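Local structure of Ras-associated and pleckstrin homology domains-containing protein 1 (Homo sapiens, 4GN1) at residues Gln57-His65 with Leu83-Tyr92. The protein mediates localized membrane signals, is implicated in lamellipodial dynamics, targets EVL and VASP to the leading edge and negatively regulates cell adhesion. Residues are numbered along the deposited sequence; the frame is centred on the assembly and turned at random.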
# COMPACT_ATOMS: atom_id res chain seq x y z
N GLN A 57 5.78 13.71 -1.92
CA GLN A 57 5.77 13.17 -3.28
C GLN A 57 5.58 11.64 -3.31
O GLN A 57 6.35 10.90 -3.92
CB GLN A 57 7.03 13.63 -4.04
CG GLN A 57 6.85 13.81 -5.54
CD GLN A 57 8.13 14.29 -6.23
OE1 GLN A 57 8.51 15.45 -6.12
NE2 GLN A 57 8.79 13.38 -6.95
N MET A 58 4.53 11.17 -2.66
CA MET A 58 4.23 9.75 -2.66
C MET A 58 2.71 9.53 -2.70
O MET A 58 1.94 10.49 -2.62
CB MET A 58 4.88 9.08 -1.43
CG MET A 58 4.36 9.65 -0.12
SD MET A 58 5.08 8.95 1.36
CE MET A 58 6.58 9.93 1.48
N GLU A 59 2.26 8.29 -2.80
CA GLU A 59 0.82 8.09 -2.90
C GLU A 59 0.42 6.70 -2.44
O GLU A 59 1.23 5.78 -2.51
CB GLU A 59 0.37 8.29 -4.35
CG GLU A 59 0.88 7.20 -5.27
CD GLU A 59 0.28 7.26 -6.67
OE1 GLU A 59 -0.01 8.39 -7.16
OE2 GLU A 59 0.15 6.15 -7.27
N ARG A 60 -0.81 6.54 -1.96
CA ARG A 60 -1.30 5.21 -1.68
C ARG A 60 -2.73 5.03 -2.13
O ARG A 60 -3.52 5.99 -2.18
CB ARG A 60 -1.15 4.84 -0.20
CG ARG A 60 -1.98 5.63 0.81
CD ARG A 60 -1.84 5.06 2.25
NE ARG A 60 -2.88 5.58 3.14
CZ ARG A 60 -3.94 4.87 3.56
NH1 ARG A 60 -4.11 3.59 3.20
NH2 ARG A 60 -4.85 5.43 4.35
N ILE A 61 -3.05 3.79 -2.48
CA ILE A 61 -4.42 3.41 -2.72
C ILE A 61 -5.02 3.06 -1.36
O ILE A 61 -4.51 2.19 -0.67
CB ILE A 61 -4.50 2.20 -3.66
CG1 ILE A 61 -3.78 2.50 -4.97
CG2 ILE A 61 -5.95 1.76 -3.90
CD1 ILE A 61 -3.15 1.29 -5.61
N PHE A 62 -6.07 3.78 -0.97
CA PHE A 62 -6.79 3.48 0.27
C PHE A 62 -7.31 2.07 0.18
O PHE A 62 -7.65 1.62 -0.91
CB PHE A 62 -8.02 4.37 0.39
CG PHE A 62 -7.71 5.79 0.73
CD1 PHE A 62 -7.20 6.12 1.96
CD2 PHE A 62 -7.95 6.79 -0.19
CE1 PHE A 62 -6.92 7.43 2.29
CE2 PHE A 62 -7.68 8.11 0.13
CZ PHE A 62 -7.18 8.43 1.37
N GLU A 63 -7.38 1.38 1.32
CA GLU A 63 -8.16 0.15 1.36
C GLU A 63 -9.64 0.53 1.50
O GLU A 63 -10.01 1.53 2.15
CB GLU A 63 -7.72 -0.80 2.48
CG GLU A 63 -6.20 -0.99 2.62
CD GLU A 63 -5.51 -1.55 1.38
OE1 GLU A 63 -4.29 -1.27 1.24
OE2 GLU A 63 -6.14 -2.31 0.58
N ASP A 64 -10.49 -0.28 0.89
CA ASP A 64 -11.90 0.04 0.71
C ASP A 64 -12.73 0.09 1.98
O ASP A 64 -13.80 0.70 2.03
CB ASP A 64 -12.50 -0.93 -0.29
CG ASP A 64 -12.02 -0.64 -1.69
OD1 ASP A 64 -11.54 0.50 -1.91
OD2 ASP A 64 -12.11 -1.55 -2.55
N HIS A 65 -12.20 -0.53 3.02
CA HIS A 65 -12.83 -0.55 4.31
C HIS A 65 -12.57 0.65 5.15
O HIS A 65 -13.07 0.74 6.26
CB HIS A 65 -12.37 -1.79 5.08
CG HIS A 65 -10.92 -1.75 5.54
ND1 HIS A 65 -10.56 -1.56 6.84
CD2 HIS A 65 -9.75 -1.95 4.84
CE1 HIS A 65 -9.24 -1.63 6.96
NE2 HIS A 65 -8.73 -1.85 5.74
N LEU A 83 -6.92 13.82 -3.89
CA LEU A 83 -7.62 12.57 -4.00
C LEU A 83 -7.71 12.30 -5.48
O LEU A 83 -7.93 13.22 -6.28
CB LEU A 83 -9.00 12.69 -3.39
CG LEU A 83 -9.29 12.07 -2.02
CD1 LEU A 83 -8.08 11.93 -1.11
CD2 LEU A 83 -10.43 12.78 -1.30
N ILE A 84 -7.52 11.04 -5.86
CA ILE A 84 -7.56 10.66 -7.25
C ILE A 84 -8.39 9.39 -7.45
O ILE A 84 -8.14 8.35 -6.83
CB ILE A 84 -6.15 10.46 -7.85
CG1 ILE A 84 -5.21 11.59 -7.43
CG2 ILE A 84 -6.23 10.36 -9.37
CD1 ILE A 84 -3.84 11.56 -8.08
N PHE A 85 -9.35 9.49 -8.37
CA PHE A 85 -10.21 8.39 -8.73
C PHE A 85 -9.73 7.84 -10.06
O PHE A 85 -9.87 8.50 -11.07
CB PHE A 85 -11.64 8.90 -8.83
CG PHE A 85 -12.60 7.89 -9.37
CD1 PHE A 85 -12.94 6.77 -8.62
CD2 PHE A 85 -13.18 8.08 -10.59
CE1 PHE A 85 -13.85 5.85 -9.11
CE2 PHE A 85 -14.09 7.17 -11.09
CZ PHE A 85 -14.43 6.05 -10.35
N MET A 86 -9.15 6.65 -10.03
CA MET A 86 -8.59 5.97 -11.22
C MET A 86 -8.57 4.46 -11.03
O MET A 86 -8.59 3.97 -9.91
CB MET A 86 -7.16 6.44 -11.51
CG MET A 86 -6.20 6.31 -10.33
SD MET A 86 -4.58 7.09 -10.59
CE MET A 86 -4.23 6.51 -12.26
N GLU A 87 -8.52 3.72 -12.12
CA GLU A 87 -8.34 2.29 -12.06
C GLU A 87 -6.92 1.99 -11.64
O GLU A 87 -5.97 2.51 -12.24
CB GLU A 87 -8.54 1.71 -13.45
CG GLU A 87 -9.96 1.31 -13.76
CD GLU A 87 -10.15 1.22 -15.25
OE1 GLU A 87 -10.54 0.15 -15.72
OE2 GLU A 87 -9.87 2.25 -15.94
N ARG A 88 -6.76 1.18 -10.62
CA ARG A 88 -5.42 0.71 -10.25
C ARG A 88 -5.42 -0.82 -10.21
O ARG A 88 -6.13 -1.43 -9.41
CB ARG A 88 -4.98 1.32 -8.92
CG ARG A 88 -4.85 2.85 -8.94
CD ARG A 88 -3.70 3.35 -9.81
NE ARG A 88 -2.42 2.91 -9.26
CZ ARG A 88 -1.57 3.68 -8.59
NH1 ARG A 88 -1.82 4.97 -8.42
NH2 ARG A 88 -0.44 3.16 -8.13
N ILE A 89 -4.65 -1.45 -11.09
CA ILE A 89 -4.60 -2.94 -11.03
C ILE A 89 -3.90 -3.43 -9.78
O ILE A 89 -4.27 -4.47 -9.24
CB ILE A 89 -4.04 -3.60 -12.32
CG1 ILE A 89 -2.54 -3.30 -12.52
CG2 ILE A 89 -4.90 -3.20 -13.52
CD1 ILE A 89 -1.94 -3.90 -13.78
N GLU A 90 -2.93 -2.65 -9.28
CA GLU A 90 -2.23 -2.99 -8.05
C GLU A 90 -3.16 -3.37 -6.89
O GLU A 90 -2.76 -4.15 -6.03
CB GLU A 90 -1.34 -1.84 -7.56
CG GLU A 90 -0.17 -1.46 -8.45
CD GLU A 90 -0.37 -0.12 -9.14
OE1 GLU A 90 0.65 0.48 -9.52
OE2 GLU A 90 -1.51 0.33 -9.30
N LYS A 91 -4.38 -2.81 -6.85
CA LYS A 91 -5.22 -2.97 -5.63
C LYS A 91 -5.60 -4.43 -5.36
O LYS A 91 -5.46 -4.90 -4.24
CB LYS A 91 -6.48 -2.06 -5.64
CG LYS A 91 -7.30 -2.19 -4.34
CD LYS A 91 -8.45 -1.18 -4.21
CE LYS A 91 -9.59 -1.41 -5.22
NZ LYS A 91 -10.73 -0.47 -5.03
N TYR A 92 -6.08 -5.12 -6.37
CA TYR A 92 -6.45 -6.52 -6.17
C TYR A 92 -5.61 -7.53 -6.97
O TYR A 92 -6.03 -8.67 -7.15
CB TYR A 92 -7.95 -6.74 -6.39
CG TYR A 92 -8.76 -6.05 -5.32
CD1 TYR A 92 -8.52 -6.31 -3.95
CD2 TYR A 92 -9.74 -5.11 -5.65
CE1 TYR A 92 -9.25 -5.67 -2.96
CE2 TYR A 92 -10.46 -4.48 -4.67
CZ TYR A 92 -10.22 -4.76 -3.34
OH TYR A 92 -10.94 -4.10 -2.38
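Ile61 lays its CD1 methyl over one face of the Arg88 guanidinium, 3.8 Å above the plane and nearer the edge of the group than its middle, while the same methyl also packs on the arginine's aliphatic stem, CD1 to CB of Arg88 at 3.8 Å. Its other branch turns to Lys91: with CG2 anti to the backbone N, Ile61 rests that methyl against CD of Lys91 at 3.9 Å. The Arg88 chain is bent at both chi2 and chi3, and this fold brings its flat head between two carboxylates. NH1 of Arg88 donates to OE2 of Glu59 at 2.6 Å, nearly straight at 164°; the oxygen lies in the guanidinium plane but is itself approached from above the carboxylate plane. NE of Arg88 binds OE2 of Glu90 at 2.7 Å, also in plane, and weaker bonds from NH2 to both acids complete the network. Held at its edges and covered by the isoleucine, the guanidinium has little freedom to rotate.

Farther along, OD2 of Asp64 gathers several donors. NZ of Lys91 reaches its syn lone pair at 3.0 Å and also donates to the backbone O of Trp47, whereas OH of Tyr92 comes from above the carboxylate plane at 2.8 Å. Arg29 adds a second salt bridge to OD2, so the buried acid probably stays ionised. At the other end of the contact, CE2 at the Phe62 ring edge meets CD1 of Leu83 at 4.0 Å.

Within the ubiquitin-like Ras-associating domain, strand 47-53 lies between strands 58-61 and 83-87; Arg88 and Lys91 pass over Ser48 of that strand, and Phe62 lies on Glu51. Tyr92, directly preceding helix 93-96, also touches helix 242-251, while strand 58-61 pairs antiparallel, along its other edge, with strand 184-188 of the PH domain.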